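Local coordinates for protein acetyl-CoA acetyltransferase (Bacillus anthracis, PDB 3SS6) that probably catalyses the thiolase reaction, the reversible condensation of two acetyl-CoA molecules into acetoacetyl-CoA and free coenzyme A, at residues 58-63 against 143-148; 190-195 against 215-220; 272-277 against 362-367; 316-321 against 353-358. All blocks are in the same frame, centred on the assembly; numbering follows the deposited sequence. Where two conformers were deposited one is given.

Contact 1 (58-63 against 143-148); sequences HCIQRT and RDTVWE
Ile60 meets Thr145 and Val146 through two branches that its torsions spread apart: with chi1 at -52°, CG2 stands anti to the backbone N while CG1 lies beside it, and a nearly straight chi2 extends CD1 forward. CG2 comes 3.9 Å from Thr145 OG1, and CD1 comes 4.0 Å from Val146 CG2. Both touches are van der Waals contacts, so the isoleucine straddles the first two residues of a short helix; Thr145 OG1 is hydrogen-bonded elsewhere, to Pro125 O. The helix start is fixed by Asp144 at the N-cap: its OD1 takes the amide of Val146, with Val146 N 2.9 Å away and well above the carboxylate plane. On the other side, Gln61 NE2 reaches back to His58 O at 2.9 Å, a bond of 171° in the amide plane that bridges the residues flanking Cys59 and Ile60, while Glu119 accepts from the amides of Cys59 and Ile60. Thr63 bonds Glu148 of a second subunit, which places the contact beside a subunit interface. In the fold, the loop between strand 53-57 and helix 68-75 thereby packs on the junction of strand 140-144 with helix 145-149, and Ser124 touches Ile60, Thr145 and Val146.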
loop_
_atom_site.group_PDB
_atom_site.type_symbol
_atom_site.label_atom_id
_atom_site.label_comp_id
_atom_site.label_asym_id
_atom_site.label_seq_id
_atom_site.Cartn_x
_atom_site.Cartn_y
_atom_site.Cartn_z
ATOM N N HIS A 58 -4.676 25.672 -0.859
ATOM C CA HIS A 58 -4.162 24.376 -1.300
ATOM C C HIS A 58 -5.184 23.262 -1.054
ATOM O O HIS A 58 -5.516 22.986 0.088
ATOM C CB HIS A 58 -2.859 24.105 -0.553
ATOM C CG HIS A 58 -2.074 22.947 -1.081
ATOM N ND1 HIS A 58 -1.037 22.376 -0.377
ATOM C CD2 HIS A 58 -2.168 22.257 -2.241
ATOM C CE1 HIS A 58 -0.527 21.382 -1.080
ATOM N NE2 HIS A 58 -1.196 21.288 -2.215
ATOM N N CYS A 59 -5.713 22.660 -2.114
ATOM C CA CYS A 59 -6.699 21.586 -1.965
ATOM C C CYS A 59 -6.254 20.219 -1.440
ATOM O O CYS A 59 -6.925 19.623 -0.614
ATOM C CB CYS A 59 -7.495 21.402 -3.249
ATOM S SG CYS A 59 -8.497 22.840 -3.638
ATOM N N ILE A 60 -5.116 19.737 -1.918
ATOM C CA ILE A 60 -4.640 18.438 -1.494
ATOM C C ILE A 60 -3.348 18.626 -0.718
ATOM O O ILE A 60 -2.264 18.390 -1.207
ATOM C CB ILE A 60 -4.351 17.527 -2.707
ATOM C CG1 ILE A 60 -5.557 17.464 -3.645
ATOM C CG2 ILE A 60 -3.948 16.149 -2.249
ATOM C CD1 ILE A 60 -5.328 16.647 -4.896
ATOM N N GLN A 61 -3.525 19.035 0.529
ATOM C CA GLN A 61 -2.423 19.283 1.435
ATOM C C GLN A 61 -1.705 17.989 1.779
ATOM O O GLN A 61 -2.278 16.925 1.717
ATOM C CB GLN A 61 -2.880 20.093 2.639
ATOM C CG GLN A 61 -3.317 21.479 2.214
ATOM C CD GLN A 61 -4.025 22.251 3.293
ATOM O OE1 GLN A 61 -3.669 22.181 4.451
ATOM N NE2 GLN A 61 -5.035 23.001 2.903
ATOM N N ARG A 62 -0.435 18.106 2.121
ATOM C CA ARG A 62 0.371 16.928 2.391
ATOM C C ARG A 62 0.971 17.007 3.782
ATOM O O ARG A 62 1.529 18.040 4.168
ATOM C CB ARG A 62 1.508 16.837 1.384
ATOM C CG ARG A 62 1.049 16.573 -0.039
ATOM C CD ARG A 62 2.193 16.780 -1.036
ATOM N NE ARG A 62 3.342 15.909 -0.771
ATOM C CZ ARG A 62 4.001 15.229 -1.706
ATOM N NH1 ARG A 62 3.644 15.321 -2.988
ATOM N NH2 ARG A 62 5.033 14.467 -1.369
ATOM N N THR A 63 0.887 15.905 4.522
ATOM C CA THR A 63 1.455 15.899 5.864
ATOM C C THR A 63 2.982 15.924 5.878
ATOM O O THR A 63 3.587 16.227 6.920
ATOM C CB THR A 63 0.915 14.709 6.699
ATOM O OG1 THR A 63 0.892 13.537 5.884
ATOM C CG2 THR A 63 -0.504 15.006 7.151
ATOM N N ARG A 143 -6.621 4.443 -2.484
ATOM C CA ARG A 143 -7.390 5.589 -2.957
ATOM C C ARG A 143 -6.529 6.683 -3.558
ATOM O O ARG A 143 -5.552 7.133 -2.970
ATOM C CB ARG A 143 -8.223 6.154 -1.802
ATOM C CG ARG A 143 -9.176 5.135 -1.186
ATOM C CD ARG A 143 -10.459 4.984 -2.007
ATOM N NE ARG A 143 -11.280 6.194 -1.949
ATOM C CZ ARG A 143 -12.488 6.306 -2.496
ATOM N NH1 ARG A 143 -13.024 5.279 -3.143
ATOM N NH2 ARG A 143 -13.166 7.446 -2.397
ATOM N N ASP A 144 -6.900 7.105 -4.759
ATOM C CA ASP A 144 -6.218 8.209 -5.420
ATOM C C ASP A 144 -6.721 9.519 -4.812
ATOM O O ASP A 144 -7.912 9.827 -4.904
ATOM C CB ASP A 144 -6.573 8.161 -6.913
ATOM C CG ASP A 144 -5.920 9.273 -7.714
ATOM O OD1 ASP A 144 -5.378 10.229 -7.120
ATOM O OD2 ASP A 144 -5.935 9.168 -8.955
ATOM N N THR A 145 -5.838 10.272 -4.157
ATOM C CA THR A 145 -6.269 11.520 -3.507
ATOM C C THR A 145 -6.835 12.548 -4.497
ATOM O O THR A 145 -7.701 13.344 -4.138
ATOM C CB THR A 145 -5.152 12.177 -2.662
ATOM O OG1 THR A 145 -4.010 12.452 -3.486
ATOM C CG2 THR A 145 -4.750 11.264 -1.511
ATOM N N VAL A 146 -6.349 12.529 -5.731
ATOM C CA VAL A 146 -6.882 13.428 -6.755
ATOM C C VAL A 146 -8.323 13.014 -7.070
ATOM O O VAL A 146 -9.231 13.846 -7.122
ATOM C CB VAL A 146 -6.026 13.397 -8.036
ATOM C CG1 VAL A 146 -6.755 14.089 -9.201
ATOM C CG2 VAL A 146 -4.667 14.035 -7.793
ATOM N N TRP A 147 -8.546 11.717 -7.254
ATOM C CA TRP A 147 -9.881 11.247 -7.604
ATOM C C TRP A 147 -10.872 11.459 -6.458
ATOM O O TRP A 147 -12.061 11.674 -6.697
ATOM C CB TRP A 147 -9.840 9.772 -8.034
ATOM C CG TRP A 147 -10.821 9.421 -9.119
ATOM C CD1 TRP A 147 -11.943 8.655 -8.996
ATOM C CD2 TRP A 147 -10.756 9.824 -10.492
ATOM N NE1 TRP A 147 -12.586 8.559 -10.218
ATOM C CE2 TRP A 147 -11.872 9.269 -11.146
ATOM C CE3 TRP A 147 -9.857 10.600 -11.228
ATOM C CZ2 TRP A 147 -12.114 9.467 -12.507
ATOM C CZ3 TRP A 147 -10.101 10.801 -12.581
ATOM C CH2 TRP A 147 -11.220 10.238 -13.201
ATOM N N GLU A 148 -10.388 11.402 -5.213
ATOM C CA GLU A 148 -11.236 11.643 -4.044
ATOM C C GLU A 148 -11.685 13.092 -3.979
ATOM O O GLU A 148 -12.841 13.387 -3.676
ATOM C CB GLU A 148 -10.489 11.330 -2.743
ATOM C CG GLU A 148 -10.276 9.854 -2.496
ATOM C CD GLU A 148 -9.927 9.536 -1.056
ATOM O OE1 GLU A 148 -9.202 10.333 -0.437
ATOM O OE2 GLU A 148 -10.373 8.476 -0.557
#

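Contact 2 (190-195 against 215-220); sequences KAIESG and FSKDEH
Ile192 touches Lys217 and Asp218 with separate branches. Its CG2 methyl lies 3.7 Å from Lys217 CE, against the last methylene, with Lys217 NZ equally near, while its CD1 reaches Asp218 CB at 4.2 Å. The Ile192 and Lys217 side chains slide past each other in opposite directions. Lys217 gets there by folding: successive bends at chi2 (-73°) and chi3 (-71°) carry its end back to the helix although its CB does not point at it. The end of the lysine, CE and NZ alike, therefore lies against the CG2 methyl. The helical partner is the last turn of helix 174-194, which closes in a Schellman motif: Gly195 adopts positive phi, and its N donates to Ile192 O at 3.1 Å, so the residue that makes the contact also helps terminate the helix. One turn back, Lys190 NZ donates to Ser194 OG at 2.8 Å and also bonds Tyr196. Across the contact, the loop after strand 212-215 is positioned from strand 7-19 and the chain just after it. Asp218 OD1 accepts from the amide of Ile17 and pairs with Arg14, while Glu219 OE2 accepts from the amides of Thr19 and Ala23.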
loop_
_atom_site.group_PDB
_atom_site.type_symbol
_atom_site.label_atom_id
_atom_site.label_comp_id
_atom_site.label_asym_id
_atom_site.label_seq_id
_atom_site.Cartn_x
_atom_site.Cartn_y
_atom_site.Cartn_z
ATOM N N LYS A 190 -3.817 31.815 -28.907
ATOM C CA LYS A 190 -3.609 33.150 -29.450
ATOM C C LYS A 190 -2.900 34.048 -28.435
ATOM O O LYS A 190 -1.951 34.745 -28.779
ATOM C CB LYS A 190 -4.948 33.760 -29.887
ATOM C CG LYS A 190 -4.849 35.035 -30.715
ATOM C CD LYS A 190 -4.602 36.271 -29.864
ATOM C CE LYS A 190 -4.808 37.540 -30.698
ATOM N NZ LYS A 190 -3.828 38.603 -30.347
ATOM N N ALA A 191 -3.352 34.023 -27.184
ATOM C CA ALA A 191 -2.720 34.837 -26.148
ATOM C C ALA A 191 -1.263 34.441 -25.968
ATOM O O ALA A 191 -0.382 35.291 -25.824
ATOM C CB ALA A 191 -3.468 34.709 -24.831
ATOM N N ILE A 192 -1.010 33.141 -25.965
ATOM C CA ILE A 192 0.350 32.654 -25.816
ATOM C C ILE A 192 1.235 33.154 -26.960
ATOM O O ILE A 192 2.318 33.692 -26.725
ATOM C CB ILE A 192 0.386 31.125 -25.727
ATOM C CG1 ILE A 192 -0.223 30.672 -24.394
ATOM C CG2 ILE A 192 1.816 30.625 -25.858
ATOM C CD1 ILE A 192 -0.535 29.187 -24.336
ATOM N N GLU A 193 0.766 32.982 -28.190
ATOM C CA GLU A 193 1.521 33.401 -29.367
ATOM C C GLU A 193 1.764 34.915 -29.392
ATOM O O GLU A 193 2.815 35.374 -29.844
ATOM C CB GLU A 193 0.796 32.955 -30.641
ATOM C CG GLU A 193 1.426 33.444 -31.938
ATOM C CD GLU A 193 2.821 32.884 -32.180
ATOM O OE1 GLU A 193 3.191 31.870 -31.543
ATOM O OE2 GLU A 193 3.551 33.468 -33.012
ATOM N N SER A 194 0.796 35.679 -28.894
ATOM C CA SER A 194 0.875 37.135 -28.904
ATOM C C SER A 194 1.739 37.682 -27.769
ATOM O O SER A 194 2.033 38.879 -27.728
ATOM C CB SER A 194 -0.527 37.747 -28.839
ATOM O OG SER A 194 -1.234 37.536 -30.052
ATOM N N GLY A 195 2.134 36.807 -26.852
ATOM C CA GLY A 195 3.000 37.189 -25.750
ATOM C C GLY A 195 2.269 37.802 -24.568
ATOM O O GLY A 195 2.903 38.381 -23.681
ATOM N N PHE A 215 10.685 25.075 -17.519
ATOM C CA PHE A 215 9.294 25.055 -17.938
ATOM C C PHE A 215 8.751 26.479 -17.925
ATOM O O PHE A 215 8.644 27.092 -16.863
ATOM C CB PHE A 215 8.517 24.178 -16.946
ATOM C CG PHE A 215 7.047 24.094 -17.215
ATOM C CD1 PHE A 215 6.568 23.697 -18.458
ATOM C CD2 PHE A 215 6.136 24.373 -16.203
ATOM C CE1 PHE A 215 5.203 23.603 -18.695
ATOM C CE2 PHE A 215 4.775 24.268 -16.420
ATOM C CZ PHE A 215 4.301 23.893 -17.678
ATOM N N SER A 216 8.405 27.000 -19.103
ATOM C CA SER A 216 8.097 28.419 -19.216
ATOM C C SER A 216 6.792 28.722 -19.955
ATOM O O SER A 216 6.382 29.884 -20.007
ATOM C CB SER A 216 9.269 29.168 -19.866
ATOM O OG SER A 216 9.468 28.719 -21.191
ATOM N N LYS A 217 6.143 27.695 -20.506
ATOM C CA LYS A 217 4.923 27.895 -21.290
ATOM C C LYS A 217 3.808 26.936 -20.877
ATOM O O LYS A 217 4.049 25.744 -20.668
ATOM C CB LYS A 217 5.203 27.715 -22.782
ATOM C CG LYS A 217 6.442 28.459 -23.276
ATOM C CD LYS A 217 6.224 29.963 -23.346
ATOM C CE LYS A 217 5.284 30.328 -24.489
ATOM N NZ LYS A 217 5.197 31.798 -24.739
ATOM N N ASP A 218 2.593 27.464 -20.784
ATOM C CA ASP A 218 1.412 26.658 -20.466
ATOM C C ASP A 218 1.315 25.486 -21.436
ATOM O O ASP A 218 1.423 25.670 -22.656
ATOM C CB ASP A 218 0.157 27.529 -20.579
ATOM C CG ASP A 218 0.136 28.661 -19.562
ATOM O OD1 ASP A 218 0.287 28.385 -18.346
ATOM O OD2 ASP A 218 -0.044 29.829 -19.979
ATOM N N GLU A 219 1.111 24.277 -20.921
ATOM C CA GLU A 219 1.175 23.138 -21.827
ATOM C C GLU A 219 -0.166 22.454 -22.091
ATOM O O GLU A 219 -0.233 21.526 -22.904
ATOM C CB GLU A 219 2.281 22.141 -21.434
ATOM C CG GLU A 219 2.096 21.543 -20.081
ATOM C CD GLU A 219 3.134 20.475 -19.706
ATOM O OE1 GLU A 219 4.044 20.115 -20.490
ATOM O OE2 GLU A 219 3.018 19.973 -18.588
ATOM N N HIS A 220 -1.236 22.943 -21.461
ATOM C CA HIS A 220 -2.555 22.342 -21.680
ATOM C C HIS A 220 -3.206 22.720 -23.021
ATOM O O HIS A 220 -3.894 21.901 -23.615
ATOM C CB HIS A 220 -3.529 22.642 -20.523
ATOM C CG HIS A 220 -4.654 21.658 -20.425
ATOM N ND1 HIS A 220 -4.514 20.435 -19.803
ATOM C CD2 HIS A 220 -5.927 21.704 -20.884
ATOM C CE1 HIS A 220 -5.657 19.775 -19.871
ATOM N NE2 HIS A 220 -6.530 20.520 -20.522
#

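Contact 3 (272-277 against 362-367); sequences QPLARI and SLIHEL
Ala275 and Ile364 bring strand 275-284 and helix 352-370 together with their CA atoms 7.0 Å apart, the closest backbone approach between the two segments. The strand enters through a classic beta bulge, in which Leu274 and Ala275 both face Ile9 of strand 7-19; Leu274 has helix-like angles (phi -77°, psi -35°), whereas Ala275 is fully extended. As a result both consecutive residues direct CB toward the helix, an outcome that regular alternation along a strand would not give. The helix covers one face of the mixed sheet, as in the alpha-beta layering of thiolases. Ile364 makes the contact with both branches: its CG2 comes 3.9 Å from Leu274 CB and 4.2 Å from Leu274 CD1, while its CG1 rests 4.3 Å from Ala275 CB. The leucine and isoleucine side chains cross at about a right angle, so the methyl of one bears on the stem of the other. Ile364 also packs on Ile9 and on Ile391 of strand 385-393, and a bound potassium ion lies about 4 Å from the side chain of Leu274. The CB of His365 points away, yet its ring swings back, leaving NE2, which is hydrogen-bonded to Ala12 O, 4.7 Å from Leu274 CD1.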
loop_
_atom_site.group_PDB
_atom_site.type_symbol
_atom_site.label_atom_id
_atom_site.label_comp_id
_atom_site.label_asym_id
_atom_site.label_seq_id
_atom_site.Cartn_x
_atom_site.Cartn_y
_atom_site.Cartn_z
ATOM N N GLN A 272 3.792 52.246 -7.504
ATOM C CA GLN A 272 2.541 52.258 -8.266
ATOM C C GLN A 272 1.951 50.851 -8.293
ATOM O O GLN A 272 2.476 49.965 -8.967
ATOM C CB GLN A 272 2.791 52.750 -9.695
ATOM C CG GLN A 272 1.575 52.682 -10.620
ATOM C CD GLN A 272 0.410 53.511 -10.113
ATOM O OE1 GLN A 272 -0.649 52.977 -9.776
ATOM N NE2 GLN A 272 0.601 54.818 -10.054
ATOM N N PRO A 273 0.852 50.633 -7.560
ATOM C CA PRO A 273 0.257 49.294 -7.576
ATOM C C PRO A 273 -0.359 48.974 -8.927
ATOM O O PRO A 273 -0.636 49.881 -9.714
ATOM C CB PRO A 273 -0.835 49.376 -6.499
ATOM C CG PRO A 273 -0.440 50.570 -5.631
ATOM C CD PRO A 273 0.152 51.537 -6.632
ATOM N N LEU A 274 -0.552 47.682 -9.180
ATOM C CA LEU A 274 -1.208 47.202 -10.389
ATOM C C LEU A 274 -2.711 47.391 -10.293
ATOM O O LEU A 274 -3.376 47.651 -11.302
ATOM C CB LEU A 274 -0.931 45.702 -10.582
ATOM C CG LEU A 274 0.522 45.261 -10.714
ATOM C CD1 LEU A 274 0.599 43.736 -10.705
ATOM C CD2 LEU A 274 1.138 45.821 -11.990
ATOM N N ALA A 275 -3.243 47.240 -9.082
ATOM C CA ALA A 275 -4.685 47.160 -8.892
ATOM C C ALA A 275 -5.065 47.332 -7.428
ATOM O O ALA A 275 -4.220 47.203 -6.545
ATOM C CB ALA A 275 -5.195 45.802 -9.396
ATOM N N ARG A 276 -6.344 47.615 -7.185
ATOM C CA ARG A 276 -6.889 47.620 -5.833
ATOM C C ARG A 276 -8.009 46.597 -5.722
ATOM O O ARG A 276 -8.666 46.256 -6.714
ATOM C CB ARG A 276 -7.412 49.011 -5.449
ATOM C CG ARG A 276 -8.681 49.430 -6.203
ATOM C CD ARG A 276 -9.289 50.733 -5.640
ATOM N NE ARG A 276 -8.410 51.883 -5.850
ATOM C CZ ARG A 276 -7.591 52.382 -4.929
ATOM N NH1 ARG A 276 -7.534 51.844 -3.713
ATOM N NH2 ARG A 276 -6.832 53.429 -5.220
ATOM N N ILE A 277 -8.219 46.090 -4.517
ATOM C CA ILE A 277 -9.372 45.239 -4.269
ATOM C C ILE A 277 -10.518 46.117 -3.777
ATOM O O ILE A 277 -10.358 46.875 -2.813
ATOM C CB ILE A 277 -9.045 44.135 -3.245
ATOM C CG1 ILE A 277 -8.055 43.141 -3.857
ATOM C CG2 ILE A 277 -10.324 43.396 -2.845
ATOM C CD1 ILE A 277 -7.452 42.136 -2.869
ATOM N N SER A 362 -4.268 36.647 -14.021
ATOM C CA SER A 362 -4.546 36.853 -15.441
ATOM C C SER A 362 -5.445 38.064 -15.706
ATOM O O SER A 362 -5.209 38.856 -16.638
ATOM C CB SER A 362 -5.148 35.581 -16.031
ATOM O OG SER A 362 -4.222 34.504 -15.885
ATOM N N LEU A 363 -6.477 38.210 -14.886
ATOM C CA LEU A 363 -7.375 39.348 -15.002
ATOM C C LEU A 363 -6.635 40.669 -14.843
ATOM O O LEU A 363 -6.829 41.599 -15.623
ATOM C CB LEU A 363 -8.480 39.248 -13.952
ATOM C CG LEU A 363 -9.516 40.369 -13.924
ATOM C CD1 LEU A 363 -10.273 40.481 -15.248
ATOM C CD2 LEU A 363 -10.484 40.065 -12.775
ATOM N N ILE A 364 -5.791 40.757 -13.820
ATOM C CA ILE A 364 -5.076 42.002 -13.557
ATOM C C ILE A 364 -4.248 42.430 -14.759
ATOM O O ILE A 364 -4.295 43.587 -15.185
ATOM C CB ILE A 364 -4.167 41.874 -12.328
ATOM C CG1 ILE A 364 -5.012 41.797 -11.055
ATOM C CG2 ILE A 364 -3.206 43.050 -12.260
ATOM C CD1 ILE A 364 -4.253 41.287 -9.836
ATOM N N HIS A 365 -3.516 41.482 -15.330
ATOM C CA HIS A 365 -2.649 41.790 -16.453
ATOM C C HIS A 365 -3.417 42.121 -17.723
ATOM O O HIS A 365 -2.982 42.976 -18.494
ATOM C CB HIS A 365 -1.647 40.654 -16.678
ATOM C CG HIS A 365 -0.577 40.605 -15.633
ATOM N ND1 HIS A 365 0.541 41.409 -15.680
ATOM C CD2 HIS A 365 -0.472 39.880 -14.494
ATOM C CE1 HIS A 365 1.297 41.169 -14.622
ATOM N NE2 HIS A 365 0.704 40.247 -13.885
ATOM N N GLU A 366 -4.552 41.457 -17.939
ATOM C CA GLU A 366 -5.329 41.719 -19.153
ATOM C C GLU A 366 -6.073 43.054 -19.069
ATOM O O GLU A 366 -6.166 43.774 -20.058
ATOM C CB GLU A 366 -6.275 40.543 -19.472
ATOM C CG GLU A 366 -7.106 40.685 -20.773
ATOM C CD GLU A 366 -6.273 40.697 -22.066
ATOM O OE1 GLU A 366 -5.052 40.443 -22.025
ATOM O OE2 GLU A 366 -6.859 40.959 -23.137
ATOM N N LEU A 367 -6.605 43.394 -17.897
ATOM C CA LEU A 367 -7.171 44.731 -17.711
ATOM C C LEU A 367 -6.122 45.778 -18.078
ATOM O O LEU A 367 -6.397 46.715 -18.832
ATOM C CB LEU A 367 -7.627 44.939 -16.266
ATOM C CG LEU A 367 -8.927 44.262 -15.817
ATOM C CD1 LEU A 367 -9.047 44.339 -14.304
ATOM C CD2 LEU A 367 -10.147 44.912 -16.493
#

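Contact 4 (316-321 against 353-358); sequences EINEAF and GCTGAR
Asn318 and Thr355 mark the nearest backbone approach, 7.8 Å between CA atoms, where the chain leaving strand 314-317 passes the first turns of helix 352-370. Asn318 has CG anti to its own backbone N (chi1 -176°), which sends the amide across the gap to the Thr355 methyl. Thr355 CG2 lies 3.5 Å from Asn318 CG, almost straight above it along the normal to the amide plane, and 3.7 Å from both Asn318 OD1 and ND2; the methyl therefore sits over the amide face. Thr355 OG1 is hydrogen-bonded to His350 ND1 and Pro351 O. Asn318 to Phe321 spell the Asn-Glu-Ala-Phe signature of the thiolase family, and helix 352-370 follows the Gly-His-Pro signature; in related thiolases both line the active site. Arg358 closes the contact from the side through two waters at the edge of its guanidinium, in its plane. Water 1 accepts from Arg358 NH1 at 3.0 Å and bonds Glu316 OE1 at 2.6 Å. Water 2 accepts from Arg358 NH2 at 2.9 Å and donates to Asn318 OD1 at 2.7 Å. Measured directly, Glu316 OE1 and Arg358 NH1 stand 4.4 Å apart with the oxygen well out of the guanidinium plane, an attraction of charges and not a salt bridge. Arg358 NH1 also bonds Ser362 one turn on, which restrains the rotation of the group.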
loop_
_atom_site.group_PDB
_atom_site.type_symbol
_atom_site.label_atom_id
_atom_site.label_comp_id
_atom_site.label_asym_id
_atom_site.label_seq_id
_atom_site.Cartn_x
_atom_site.Cartn_y
_atom_site.Cartn_z
ATOM N N GLU A 316 -13.283 37.065 -15.353
ATOM C CA GLU A 316 -12.737 35.714 -15.396
ATOM C C GLU A 316 -13.687 34.856 -14.582
ATOM O O GLU A 316 -13.860 35.089 -13.393
ATOM C CB GLU A 316 -11.354 35.657 -14.749
ATOM C CG GLU A 316 -10.227 36.227 -15.608
ATOM C CD GLU A 316 -9.798 35.276 -16.706
ATOM O OE1 GLU A 316 -9.651 34.070 -16.424
ATOM O OE2 GLU A 316 -9.610 35.736 -17.853
ATOM N N ILE A 317 -14.335 33.906 -15.245
ATOM C CA ILE A 317 -15.211 32.928 -14.597
ATOM C C ILE A 317 -14.610 31.563 -14.881
ATOM O O ILE A 317 -14.682 31.100 -16.021
ATOM C CB ILE A 317 -16.630 32.929 -15.218
ATOM C CG1 ILE A 317 -17.231 34.340 -15.241
ATOM C CG2 ILE A 317 -17.542 31.953 -14.468
ATOM C CD1 ILE A 317 -17.446 34.934 -13.868
ATOM N N ASN A 318 -14.015 30.913 -13.889
ATOM C CA ASN A 318 -13.296 29.693 -14.238
ATOM C C ASN A 318 -14.178 28.653 -14.921
ATOM O O ASN A 318 -15.299 28.396 -14.486
ATOM C CB ASN A 318 -12.563 29.072 -13.054
ATOM C CG ASN A 318 -11.746 27.865 -13.469
ATOM O OD1 ASN A 318 -10.963 27.934 -14.420
ATOM N ND2 ASN A 318 -11.956 26.742 -12.796
ATOM N N GLU A 319 -13.662 28.065 -16.001
ATOM C CA GLU A 319 -14.330 26.948 -16.661
ATOM C C GLU A 319 -13.927 25.619 -16.007
ATOM O O GLU A 319 -12.970 25.000 -16.443
ATOM C CB GLU A 319 -13.929 26.890 -18.140
ATOM C CG GLU A 319 -14.510 27.968 -19.055
ATOM C CD GLU A 319 -13.712 28.098 -20.345
ATOM O OE1 GLU A 319 -12.643 27.451 -20.446
ATOM O OE2 GLU A 319 -14.143 28.843 -21.254
ATOM N N ALA A 320 -14.645 25.180 -14.976
ATOM C CA ALA A 320 -14.433 23.848 -14.426
ATOM C C ALA A 320 -14.933 22.806 -15.437
ATOM O O ALA A 320 -14.319 21.750 -15.659
ATOM C CB ALA A 320 -15.180 23.709 -13.119
ATOM N N PHE A 321 -16.077 23.122 -16.036
ATOM C CA PHE A 321 -16.611 22.383 -17.174
ATOM C C PHE A 321 -17.216 23.445 -18.059
ATOM O O PHE A 321 -17.692 24.466 -17.564
ATOM C CB PHE A 321 -17.692 21.394 -16.732
ATOM C CG PHE A 321 -17.216 20.429 -15.698
ATOM C CD1 PHE A 321 -16.700 19.199 -16.071
ATOM C CD2 PHE A 321 -17.232 20.779 -14.354
ATOM C CE1 PHE A 321 -16.230 18.309 -15.115
ATOM C CE2 PHE A 321 -16.760 19.897 -13.392
ATOM C CZ PHE A 321 -16.265 18.657 -13.777
ATOM N N GLY A 353 -6.179 24.230 -6.327
ATOM C CA GLY A 353 -5.818 25.127 -5.243
ATOM C C GLY A 353 -5.354 26.475 -5.756
ATOM O O GLY A 353 -5.571 27.513 -5.151
ATOM N N CYS A 354 -4.624 26.404 -6.853
ATOM C CA CYS A 354 -4.078 27.550 -7.565
ATOM C C CYS A 354 -5.061 28.476 -8.291
ATOM O O CYS A 354 -4.864 29.680 -8.357
ATOM C CB CYS A 354 -3.014 27.058 -8.555
ATOM S SG CYS A 354 -2.356 28.313 -9.672
ATOM N N THR A 355 -6.097 27.885 -8.872
ATOM C CA THR A 355 -6.912 28.556 -9.884
ATOM C C THR A 355 -7.542 29.879 -9.458
ATOM O O THR A 355 -7.606 30.825 -10.253
ATOM C CB THR A 355 -7.980 27.605 -10.431
ATOM O OG1 THR A 355 -7.322 26.572 -11.173
ATOM C CG2 THR A 355 -8.950 28.349 -11.351
ATOM N N GLY A 356 -8.031 29.944 -8.224
ATOM C CA GLY A 356 -8.663 31.168 -7.759
ATOM C C GLY A 356 -7.707 32.336 -7.756
ATOM O O GLY A 356 -8.121 33.478 -8.000
ATOM N N ALA A 357 -6.429 32.052 -7.487
ATOM C CA ALA A 357 -5.377 33.068 -7.587
ATOM C C ALA A 357 -4.923 33.265 -9.035
ATOM O O ALA A 357 -4.674 34.390 -9.461
ATOM C CB ALA A 357 -4.190 32.700 -6.710
ATOM N N ARG A 358 -4.824 32.172 -9.786
ATOM C CA ARG A 358 -4.392 32.224 -11.190
ATOM C C ARG A 358 -5.270 33.142 -12.045
ATOM O O ARG A 358 -4.759 33.997 -12.783
ATOM C CB ARG A 358 -4.345 30.797 -11.775
ATOM C CG ARG A 358 -3.374 30.612 -12.951
ATOM C CD ARG A 358 -3.962 31.213 -14.247
ATOM N NE ARG A 358 -5.195 30.534 -14.638
ATOM C CZ ARG A 358 -6.010 30.970 -15.597
ATOM N NH1 ARG A 358 -5.729 32.093 -16.240
ATOM N NH2 ARG A 358 -7.102 30.281 -15.917
HETATM O O HOH W 1 -8.265 32.323 -17.733
HETATM O O HOH W 2 -8.329 27.860 -15.023
#

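How the contacts relate
Contacts 1, 2 and 3 follow one another along the chain, while contact 4 is nested inside the loop that contact 3 closes. The first two belong to the N-terminal thiolase domain and the last two to the C-terminal one. Helix 352-370 links contacts 3 and 4 along one face of the large mixed sheet; their centres are 17 Å apart, and Leu363 CB touches Glu316 CG at 3.9 Å. Contact 4 is the most central, about 4 Å from the chain centre, and meets contact 1 through Cys59 SG and Gly353 N at 3.8 Å, so segments of the two domains pack against each other there. Contacts 1 and 3 lie on opposite sides, their centres about 31 Å apart.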